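Local coordinates for protein possible prolidase (Bifidobacterium longum NCC2705, PDB 2P9B) that belongs to the amidohydrolase family and probably hydrolyses carbon-nitrogen bonds, possibly as a prolidase, at residues I204-I216 with Q315-V327. Residues are numbered along the deposited sequence; the frame is centred on the assembly and turned at random.
Sequences IAATGGVTDAQEI and QLENSKNVVGGMV
Val210 packs on the helical segment 315-327, its CG1 set among Ser319, Val322 and Val323. With CG1 anti to the backbone N (chi1 173°), that methyl comes 4.0 Å from Val322 CG1 and also meets Val323 CG2. Its other methyl, CG2, reaches the selenium of Met326, a selenomethionine. The carbonyl O of Val210 takes a CA-H...O contact from Ser319 CA at 3.3 Å. Thr211 packs beside Gln315, the two side chains pointing the same way. Its CG2 meets Ser319 OG at 3.3 Å, while that hydroxyl donates back to Gln315 O. Thr211 O accepts the one direct hydrogen bond between the segments, from Asn318 ND2 at 2.9 Å. The amide comes from above the carbonyl plane, and the N-H...O angle is 147°. A leucine in place of Asn318 would probably leave Thr211 O without this donor and the turn less firmly held to the helix. Asp212 N bonds back to Gly209 O and closes the type I turn, and Asp212 OD2 also accepts from Gly209 N at 2.7 Å. One water links Asp212 OD1 and Thr211 OG1 to Gln315 NE2, and another donates to both Asp212 O and Asn318 O. Gln214 lays its CG against Val322 CG2 at 3.9 Å. Its OE1 takes a hydrogen bond from a water that also donates to Asn321 O, while its NE2 bonds to Gln248 O. The contact thus joins helix 313-335 to the loop leaving the C-terminal end of strand 202-205 in the amidohydrolase TIM barrel. This strand pairs in parallel with strand 243-247, and Leu301 of helix 295-303 touches both Val210 and Thr211.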
loop_
_atom_site.group_PDB
_atom_site.type_symbol
_atom_site.label_atom_id
_atom_site.label_comp_id
_atom_site.label_asym_id
_atom_site.label_seq_id
_atom_site.Cartn_x
_atom_site.Cartn_y
_atom_site.Cartn_z
ATOM N N ILE A 204 9.545 -10.132 4.673
ATOM C CA ILE A 204 10.847 -10.790 4.618
ATOM C C ILE A 204 11.761 -9.952 3.730
ATOM O O ILE A 204 11.313 -9.406 2.721
ATOM C CB ILE A 204 10.761 -12.193 3.957
ATOM C CG1 ILE A 204 9.739 -13.073 4.677
ATOM C CG2 ILE A 204 12.126 -12.866 3.985
ATOM C CD1 ILE A 204 9.430 -14.361 3.925
ATOM N N ALA A 205 13.030 -9.840 4.108
ATOM C CA ALA A 205 14.001 -9.124 3.292
ATOM C C ALA A 205 14.743 -10.235 2.543
ATOM O O ALA A 205 15.608 -10.901 3.107
ATOM C CB ALA A 205 14.965 -8.334 4.173
ATOM N N ALA A 206 14.377 -10.457 1.287
ATOM C CA ALA A 206 15.012 -11.507 0.488
ATOM C C ALA A 206 16.384 -11.069 0.003
ATOM O O ALA A 206 17.272 -11.892 -0.216
ATOM C CB ALA A 206 14.135 -11.855 -0.710
ATOM N N THR A 207 16.544 -9.760 -0.156
ATOM C CA THR A 207 17.786 -9.179 -0.641
ATOM C C THR A 207 18.114 -7.906 0.129
ATOM O O THR A 207 17.401 -7.532 1.063
ATOM C CB THR A 207 17.645 -8.788 -2.118
ATOM O OG1 THR A 207 16.647 -7.767 -2.232
ATOM C CG2 THR A 207 17.217 -9.984 -2.951
ATOM N N GLY A 208 19.195 -7.242 -0.278
ATOM C CA GLY A 208 19.583 -5.990 0.340
ATOM C C GLY A 208 18.695 -4.905 -0.240
ATOM O O GLY A 208 17.790 -5.211 -1.016
ATOM N N GLY A 209 18.949 -3.646 0.103
ATOM C CA GLY A 209 18.120 -2.560 -0.401
ATOM C C GLY A 209 18.490 -1.977 -1.755
ATOM O O GLY A 209 19.365 -2.492 -2.452
ATOM N N VAL A 210 17.816 -0.889 -2.118
ATOM C CA VAL A 210 18.040 -0.204 -3.392
ATOM C C VAL A 210 19.482 0.258 -3.598
ATOM O O VAL A 210 19.978 0.276 -4.726
ATOM C CB VAL A 210 17.113 1.030 -3.530
ATOM C CG1 VAL A 210 17.472 1.822 -4.781
ATOM C CG2 VAL A 210 15.659 0.583 -3.596
ATOM N N THR A 211 20.156 0.635 -2.516
ATOM C CA THR A 211 21.536 1.101 -2.614
ATOM C C THR A 211 22.550 -0.035 -2.543
ATOM O O THR A 211 23.757 0.206 -2.509
ATOM C CB THR A 211 21.857 2.116 -1.500
ATOM O OG1 THR A 211 21.647 1.505 -0.222
ATOM C CG2 THR A 211 20.964 3.344 -1.630
ATOM N N ASP A 212 22.060 -1.271 -2.530
ATOM C CA ASP A 212 22.934 -2.435 -2.471
ATOM C C ASP A 212 23.064 -3.104 -3.834
ATOM O O ASP A 212 22.254 -2.880 -4.733
ATOM C CB ASP A 212 22.411 -3.459 -1.457
ATOM C CG ASP A 212 22.486 -2.960 -0.025
ATOM O OD1 ASP A 212 23.557 -2.454 0.374
ATOM O OD2 ASP A 212 21.479 -3.085 0.703
ATOM N N ALA A 213 24.093 -3.928 -3.977
ATOM C CA ALA A 213 24.327 -4.632 -5.228
ATOM C C ALA A 213 23.248 -5.682 -5.441
ATOM O O ALA A 213 22.608 -6.131 -4.491
ATOM C CB ALA A 213 25.693 -5.295 -5.203
ATOM N N GLN A 214 23.039 -6.053 -6.698
ATOM C CA GLN A 214 22.074 -7.084 -7.032
ATOM C C GLN A 214 22.891 -8.361 -6.983
ATOM O O GLN A 214 23.732 -8.612 -7.844
ATOM C CB GLN A 214 21.499 -6.846 -8.425
ATOM C CG GLN A 214 20.708 -5.556 -8.511
ATOM C CD GLN A 214 20.132 -5.306 -9.885
ATOM O OE1 GLN A 214 20.867 -5.167 -10.865
ATOM N NE2 GLN A 214 18.808 -5.245 -9.968
ATOM N N GLU A 215 22.650 -9.154 -5.947
ATOM C CA GLU A 215 23.393 -10.384 -5.729
ATOM C C GLU A 215 22.944 -11.614 -6.507
ATOM O O GLU A 215 21.815 -11.698 -6.995
ATOM C CB GLU A 215 23.396 -10.709 -4.231
ATOM C CG GLU A 215 24.307 -9.825 -3.393
ATOM C CD GLU A 215 25.776 -10.109 -3.641
ATOM O OE1 GLU A 215 26.177 -11.287 -3.540
ATOM O OE2 GLU A 215 26.533 -9.159 -3.930
ATOM N N ILE A 216 23.868 -12.563 -6.618
ATOM C CA ILE A 216 23.633 -13.834 -7.288
ATOM C C ILE A 216 24.297 -14.916 -6.446
ATOM O O ILE A 216 24.971 -14.604 -5.455
ATOM C CB ILE A 216 24.225 -13.853 -8.727
ATOM C CG1 ILE A 216 25.639 -13.264 -8.738
ATOM C CG2 ILE A 216 23.320 -13.086 -9.670
ATOM C CD1 ILE A 216 26.724 -14.229 -8.312
ATOM N N GLN A 315 26.776 3.681 -3.982
ATOM C CA GLN A 315 25.366 3.536 -3.644
ATOM C C GLN A 315 24.498 4.117 -4.754
ATOM O O GLN A 315 23.424 3.592 -5.041
ATOM C CB GLN A 315 25.044 4.240 -2.326
ATOM C CG GLN A 315 25.668 3.592 -1.107
ATOM C CD GLN A 315 25.215 4.241 0.185
ATOM O OE1 GLN A 315 25.330 5.455 0.357
ATOM N NE2 GLN A 315 24.694 3.431 1.103
ATOM N N LEU A 316 24.965 5.201 -5.370
ATOM C CA LEU A 316 24.220 5.832 -6.455
ATOM C C LEU A 316 24.197 4.893 -7.653
ATOM O O LEU A 316 23.158 4.705 -8.287
ATOM C CB LEU A 316 24.862 7.166 -6.858
ATOM C CG LEU A 316 24.240 7.866 -8.073
ATOM C CD1 LEU A 316 22.776 8.207 -7.798
ATOM C CD2 LEU A 316 25.027 9.126 -8.395
ATOM N N GLU A 317 25.350 4.306 -7.960
ATOM C CA GLU A 317 25.453 3.375 -9.077
ATOM C C GLU A 317 24.552 2.174 -8.809
ATOM O O GLU A 317 23.829 1.719 -9.696
ATOM C CB GLU A 317 26.903 2.920 -9.256
ATOM C CG GLU A 317 27.128 1.920 -10.385
ATOM C CD GLU A 317 26.608 2.413 -11.721
ATOM O OE1 GLU A 317 26.689 3.633 -11.977
ATOM O OE2 GLU A 317 26.129 1.579 -12.523
ATOM N N ASN A 318 24.593 1.663 -7.580
ATOM C CA ASN A 318 23.755 0.524 -7.218
ATOM C C ASN A 318 22.286 0.899 -7.402
ATOM O O ASN A 318 21.510 0.147 -7.988
ATOM C CB ASN A 318 23.999 0.106 -5.762
ATOM C CG ASN A 318 25.323 -0.619 -5.569
ATOM O OD1 ASN A 318 25.845 -1.243 -6.496
ATOM N ND2 ASN A 318 25.858 -0.562 -4.353
ATOM N N SER A 319 21.921 2.076 -6.900
ATOM C CA SER A 319 20.560 2.576 -6.995
ATOM C C SER A 319 20.080 2.681 -8.439
ATOM O O SER A 319 18.959 2.284 -8.756
ATOM C CB SER A 319 20.461 3.943 -6.310
ATOM O OG SER A 319 20.727 3.828 -4.924
ATOM N N LYS A 320 20.928 3.212 -9.318
ATOM C CA LYS A 320 20.559 3.339 -10.723
ATOM C C LYS A 320 20.273 1.965 -11.325
ATOM O O LYS A 320 19.309 1.800 -12.069
ATOM C CB LYS A 320 21.673 4.037 -11.523
ATOM C CG LYS A 320 21.932 5.486 -11.123
ATOM C CD LYS A 320 23.046 6.105 -11.968
ATOM C CE LYS A 320 23.284 7.564 -11.602
ATOM N NZ LYS A 320 22.059 8.391 -11.803
ATOM N N ASN A 321 21.096 0.972 -10.997
ATOM C CA ASN A 321 20.877 -0.363 -11.549
ATOM C C ASN A 321 19.599 -0.996 -11.003
ATOM O O ASN A 321 18.833 -1.598 -11.748
ATOM C CB ASN A 321 22.079 -1.270 -11.276
ATOM C CG ASN A 321 23.357 -0.740 -11.903
ATOM O OD1 ASN A 321 23.316 0.046 -12.852
ATOM N ND2 ASN A 321 24.495 -1.175 -11.387
ATOM N N VAL A 322 19.365 -0.851 -9.706
ATOM C CA VAL A 322 18.162 -1.407 -9.095
ATOM C C VAL A 322 16.891 -0.708 -9.578
ATOM O O VAL A 322 15.901 -1.367 -9.899
ATOM C CB VAL A 322 18.216 -1.304 -7.557
ATOM C CG1 VAL A 322 16.813 -1.503 -6.962
ATOM C CG2 VAL A 322 19.173 -2.344 -7.006
ATOM N N VAL A 323 16.912 0.623 -9.611
ATOM C CA VAL A 323 15.743 1.384 -10.042
ATOM C C VAL A 323 15.402 1.101 -11.500
ATOM O O VAL A 323 14.231 1.086 -11.876
ATOM C CB VAL A 323 15.953 2.904 -9.843
ATOM C CG1 VAL A 323 14.778 3.679 -10.432
ATOM C CG2 VAL A 323 16.070 3.211 -8.358
ATOM N N GLY A 324 16.427 0.880 -12.319
ATOM C CA GLY A 324 16.188 0.577 -13.716
ATOM C C GLY A 324 15.433 -0.735 -13.826
ATOM O O GLY A 324 14.532 -0.886 -14.652
ATOM N N GLY A 325 15.811 -1.692 -12.985
ATOM C CA GLY A 325 15.148 -2.982 -12.980
ATOM C C GLY A 325 13.729 -2.876 -12.446
ATOM O O GLY A 325 12.827 -3.549 -12.937
HETATM N N MSE A 326 13.523 -2.041 -11.428
HETATM C CA MSE A 326 12.188 -1.862 -10.859
HETATM C C MSE A 326 11.261 -1.282 -11.925
HETATM O O MSE A 326 10.120 -1.721 -12.094
HETATM C CB MSE A 326 12.229 -0.911 -9.649
HETATM C CG MSE A 326 12.866 -1.495 -8.371
HETATM SE SE MSE A 326 13.377 -0.195 -7.060
HETATM C CE MSE A 326 11.779 0.802 -7.037
ATOM N N VAL A 327 11.755 -0.284 -12.646
ATOM C CA VAL A 327 10.948 0.346 -13.677
ATOM C C VAL A 327 10.671 -0.611 -14.825
ATOM O O VAL A 327 9.522 -0.793 -15.227
ATOM C CB VAL A 327 11.639 1.622 -14.208
ATOM C CG1 VAL A 327 10.911 2.148 -15.436
ATOM C CG2 VAL A 327 11.649 2.678 -13.116
HETATM O O HOH W 1 24.272 0.259 0.643
HETATM O O HOH W 2 22.376 -2.621 -7.432
HETATM O O HOH W 3 19.958 -4.038 -13.192
#